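Local coordinates for dihydropteroate synthase (Burkholderia cenocepacia, PDB 2Y5S), which probably condenses para-aminobenzoate with 6-hydroxymethyl-7,8-dihydropterin diphosphate to give 7,8-dihydropteroate, a step in folate biosynthesis, at residues B[211-216]-B[264-269]; B[7-12]-B[225-230]. All coordinates share one frame; numbering follows the deposited sequence.

Contact 1. Residues B[211-216]-B[264-269]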
# COMPACT_ATOMS: atom_id res chain seq x y z
N ALA B 211 12.27 -6.73 1.80
CA ALA B 211 11.65 -7.98 2.30
C ALA B 211 12.16 -8.40 3.68
O ALA B 211 11.39 -8.94 4.49
CB ALA B 211 11.88 -9.13 1.30
N ALA B 212 13.44 -8.16 3.93
CA ALA B 212 14.09 -8.51 5.19
C ALA B 212 14.39 -7.31 6.07
O ALA B 212 15.30 -7.36 6.90
CB ALA B 212 15.38 -9.27 4.90
N LEU B 213 13.63 -6.22 5.93
CA LEU B 213 13.92 -4.97 6.63
C LEU B 213 14.26 -5.09 8.14
O LEU B 213 15.24 -4.49 8.60
CB LEU B 213 12.79 -3.94 6.41
CG LEU B 213 13.10 -2.47 6.73
CD1 LEU B 213 14.15 -1.90 5.79
CD2 LEU B 213 11.86 -1.59 6.66
N PRO B 214 13.47 -5.85 8.91
CA PRO B 214 13.80 -5.87 10.35
C PRO B 214 15.23 -6.32 10.64
O PRO B 214 15.85 -5.80 11.57
CB PRO B 214 12.80 -6.88 10.95
CG PRO B 214 11.84 -7.21 9.90
CD PRO B 214 12.36 -6.76 8.57
N ASP B 215 15.74 -7.24 9.82
CA ASP B 215 17.07 -7.81 10.00
C ASP B 215 18.21 -6.89 9.54
O ASP B 215 19.36 -7.24 9.72
CB ASP B 215 17.17 -9.14 9.26
CG ASP B 215 16.18 -10.18 9.77
OD1 ASP B 215 15.88 -10.18 10.98
OD2 ASP B 215 15.69 -10.98 8.94
N THR B 216 17.91 -5.73 8.95
CA THR B 216 18.94 -4.75 8.61
C THR B 216 19.42 -3.95 9.84
O THR B 216 20.49 -3.37 9.82
CB THR B 216 18.45 -3.75 7.53
OG1 THR B 216 17.36 -3.00 8.04
CG2 THR B 216 18.01 -4.47 6.25
N ARG B 264 6.95 -4.20 7.75
CA ARG B 264 8.19 -4.84 8.16
C ARG B 264 8.93 -4.09 9.29
O ARG B 264 10.14 -4.24 9.43
CB ARG B 264 9.11 -5.02 6.94
CG ARG B 264 9.16 -6.44 6.38
CD ARG B 264 7.84 -6.91 5.81
NE ARG B 264 7.54 -6.25 4.53
CZ ARG B 264 6.50 -6.53 3.75
NH1 ARG B 264 5.62 -7.46 4.07
NH2 ARG B 264 6.34 -5.85 2.64
N GLY B 265 8.22 -3.29 10.07
CA GLY B 265 8.76 -2.68 11.27
C GLY B 265 9.50 -1.33 11.17
O GLY B 265 10.12 -0.91 12.14
N ALA B 266 9.44 -0.64 10.02
CA ALA B 266 10.03 0.73 9.93
C ALA B 266 9.38 1.71 10.92
O ALA B 266 8.13 1.78 11.05
CB ALA B 266 9.93 1.27 8.53
N ALA B 267 10.23 2.48 11.59
CA ALA B 267 9.78 3.50 12.52
C ALA B 267 9.37 4.78 11.78
O ALA B 267 8.40 5.45 12.15
CB ALA B 267 10.85 3.81 13.53
N ILE B 268 10.15 5.13 10.75
CA ILE B 268 9.95 6.36 9.99
C ILE B 268 10.03 6.06 8.51
O ILE B 268 10.92 5.33 8.06
CB ILE B 268 11.02 7.43 10.35
CG1 ILE B 268 11.02 7.73 11.85
CG2 ILE B 268 10.80 8.72 9.53
CD1 ILE B 268 12.17 8.62 12.31
N VAL B 269 9.11 6.64 7.72
CA VAL B 269 9.20 6.57 6.29
C VAL B 269 9.38 8.00 5.73
O VAL B 269 8.68 8.95 6.13
CB VAL B 269 8.00 5.81 5.66
CG1 VAL B 269 8.05 4.28 6.01
CG2 VAL B 269 6.64 6.41 6.09
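The buried carbonyl oxygen of Arg264 has no hydrogen-bonding partner; instead the ring of Pro214 lies against it, with CG and CD of Pro214 each 3.5 Å from Arg264 O. Beside that carbonyl, the Arg264 side chain packs through its aliphatic base. Its CB meets Leu213 CB at 3.9 Å, and its CG lies 3.8 Å from Ala211 O and passes close to Pro214 CD. The arginine chain bends at chi2 and chi3, which takes the guanidinium group away from the proline. With chi1 at -163° and chi2 at 65°, Leu213 directs CD2 to the methyl CB of Ala266, 3.9 Å away. The turn carrying this leucine is tied internally: Leu213 O accepts from both Thr216 N and Thr216 OG1, the hydroxyl lying 2.7 Å from Leu213 O and in the carbonyl plane. Across from it, Gly265, with positive phi, is the C' residue of the Schellman motif that ends helix 251-263. The contact joins two helix-to-strand connections of the TIM barrel, the chain leaving helix 204-211 and the link from helix 251-263 to strand 268-271; Ala261 of helix 251-263 packs on Leu213 and Ala266, and Val287 of the second subunit on Ala211 and Arg264.

Contact 2. Residues B[7-12]-B[225-230]; sequences LPAPLQ and AYPILA
Pro227 sets CB and CG against the carbonyl oxygen of Ala9, with Pro227 CB 3.4 Å and Pro227 CG 3.6 Å from Ala9 O. This is the N-terminal end of the strands of a TIM barrel: residues 225-230 carry the chain into the seventh of the parallel barrel strands, while residues 7-12 run into the small antiparallel hairpin of strands 11-13 and 16-18. Both segments are extended here, Pro8 to Pro10 and Ala225 to Pro227 having polyproline II-like backbone angles, and they meet mainly through ring and methyl carbons set against backbone carbonyl oxygens, with looser carbon-carbon approaches around them. As a proline, Pro227 has no N-H to offer, and the buried Ala9 O finds no hydrogen-bonding partner. The same ring is bordered by three side chains of the N-terminal segment. Pro8 CB lies 4.4 Å from Pro227 CB, Ala9 CB lies 4.3 Å from Pro227 CD, and Leu11 brings CD1 to 4.4 Å from Pro227 CG. Pro10 points its CB away from residues 225-230, while its carbonyl oxygen is hydrogen bonded by NH1 of Arg220, whose side chain also touches Ala9, Tyr226 and Pro227. Two residues beyond Pro227, Leu229 touches the bound 7,8-dihydropteroate, so the same segment runs from this packing to the ligand pocket. Beside the ring, Ala9 CB approaches Ala225 O at 3.5 Å, and a single water bridges the backbones, accepting from Ala9 N at 2.9 Å and donating to Ala225 O at 2.6 Å.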
# COMPACT_ATOMS: atom_id res chain seq x y z
N LEU B 7 6.90 -2.96 18.02
CA LEU B 7 6.99 -1.56 18.44
C LEU B 7 8.45 -1.08 18.34
O LEU B 7 9.28 -1.44 19.19
CB LEU B 7 6.44 -1.41 19.87
CG LEU B 7 5.53 -0.21 20.14
CD1 LEU B 7 6.28 1.10 20.00
CD2 LEU B 7 4.27 -0.24 19.24
N PRO B 8 8.77 -0.27 17.30
CA PRO B 8 10.14 0.26 17.18
C PRO B 8 10.59 0.98 18.44
O PRO B 8 9.78 1.64 19.11
CB PRO B 8 10.04 1.25 16.01
CG PRO B 8 8.83 0.81 15.23
CD PRO B 8 7.89 0.25 16.24
N ALA B 9 11.87 0.86 18.75
CA ALA B 9 12.46 1.49 19.92
C ALA B 9 12.40 3.01 19.77
O ALA B 9 12.46 3.53 18.66
CB ALA B 9 13.90 1.02 20.09
N PRO B 10 12.30 3.74 20.89
CA PRO B 10 12.19 5.19 20.83
C PRO B 10 13.45 5.90 20.31
O PRO B 10 14.56 5.36 20.37
CB PRO B 10 11.92 5.59 22.28
CG PRO B 10 12.52 4.50 23.09
CD PRO B 10 12.29 3.25 22.28
N LEU B 11 13.23 7.12 19.82
CA LEU B 11 14.30 7.95 19.30
C LEU B 11 14.35 9.31 20.01
O LEU B 11 13.42 10.10 19.92
CB LEU B 11 14.10 8.14 17.80
CG LEU B 11 15.27 8.84 17.07
CD1 LEU B 11 16.55 8.01 17.19
CD2 LEU B 11 14.91 9.14 15.58
N GLN B 12 15.45 9.59 20.69
CA GLN B 12 15.69 10.93 21.21
C GLN B 12 16.02 11.82 20.00
O GLN B 12 16.92 11.52 19.23
CB GLN B 12 16.80 10.89 22.24
CG GLN B 12 17.26 12.23 22.76
CD GLN B 12 16.16 13.02 23.41
OE1 GLN B 12 15.37 12.49 24.21
NE2 GLN B 12 16.08 14.31 23.07
N ALA B 225 16.33 -3.53 18.81
CA ALA B 225 16.90 -3.07 17.55
C ALA B 225 16.86 -1.54 17.47
O ALA B 225 15.90 -0.91 17.93
CB ALA B 225 16.14 -3.70 16.39
N TYR B 226 17.90 -0.95 16.91
CA TYR B 226 17.85 0.47 16.50
C TYR B 226 16.62 0.69 15.60
O TYR B 226 16.32 -0.13 14.72
CB TYR B 226 19.15 0.87 15.79
CG TYR B 226 20.33 1.06 16.73
CD1 TYR B 226 20.49 2.25 17.44
CD2 TYR B 226 21.28 0.06 16.91
CE1 TYR B 226 21.57 2.43 18.31
CE2 TYR B 226 22.35 0.23 17.79
CZ TYR B 226 22.49 1.42 18.48
OH TYR B 226 23.54 1.60 19.36
N PRO B 227 15.86 1.77 15.85
CA PRO B 227 14.71 2.03 14.99
C PRO B 227 15.16 2.39 13.58
O PRO B 227 16.24 2.97 13.40
CB PRO B 227 14.02 3.19 15.67
CG PRO B 227 15.12 3.94 16.34
CD PRO B 227 16.04 2.84 16.85
N ILE B 228 14.33 2.04 12.60
CA ILE B 228 14.68 2.10 11.18
C ILE B 228 13.94 3.25 10.49
O ILE B 228 12.71 3.38 10.64
CB ILE B 228 14.29 0.82 10.45
CG1 ILE B 228 15.05 -0.37 11.04
CG2 ILE B 228 14.53 0.92 8.91
CD1 ILE B 228 14.52 -1.75 10.57
N LEU B 229 14.72 4.07 9.79
CA LEU B 229 14.21 5.03 8.82
C LEU B 229 14.41 4.43 7.43
O LEU B 229 15.51 3.98 7.11
CB LEU B 229 14.96 6.35 8.96
CG LEU B 229 14.43 7.57 8.16
CD1 LEU B 229 14.88 8.85 8.89
CD2 LEU B 229 14.92 7.58 6.72
N ALA B 230 13.35 4.42 6.63
CA ALA B 230 13.38 3.89 5.28
C ALA B 230 12.95 4.97 4.30
O ALA B 230 11.94 5.64 4.49
CB ALA B 230 12.46 2.69 5.16
O HOH W 1 13.37 -1.10 17.27

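From the N terminus, residues 7-12 come first and find their partner only at residues 225-230, so contact 2 closes a loop of 212 residues that takes in most of the barrel. Contact 1 opens inside that loop at 211-216 and closes beyond it at 264-269, so the two cross rather than nest. They meet where strands 229-230 and 268-271 run side by side: Ala230 N probably donates to Ile268 O at 3.0 Å, the pairing continues with a probable bond from Ala267 N to Ile228 O at 2.8 Å, and Ala267 CB packs on Pro8 CB. Together they tie the N-terminal segment, the end of helix 204-211 and the end of helix 251-263 to the last two barrel strands.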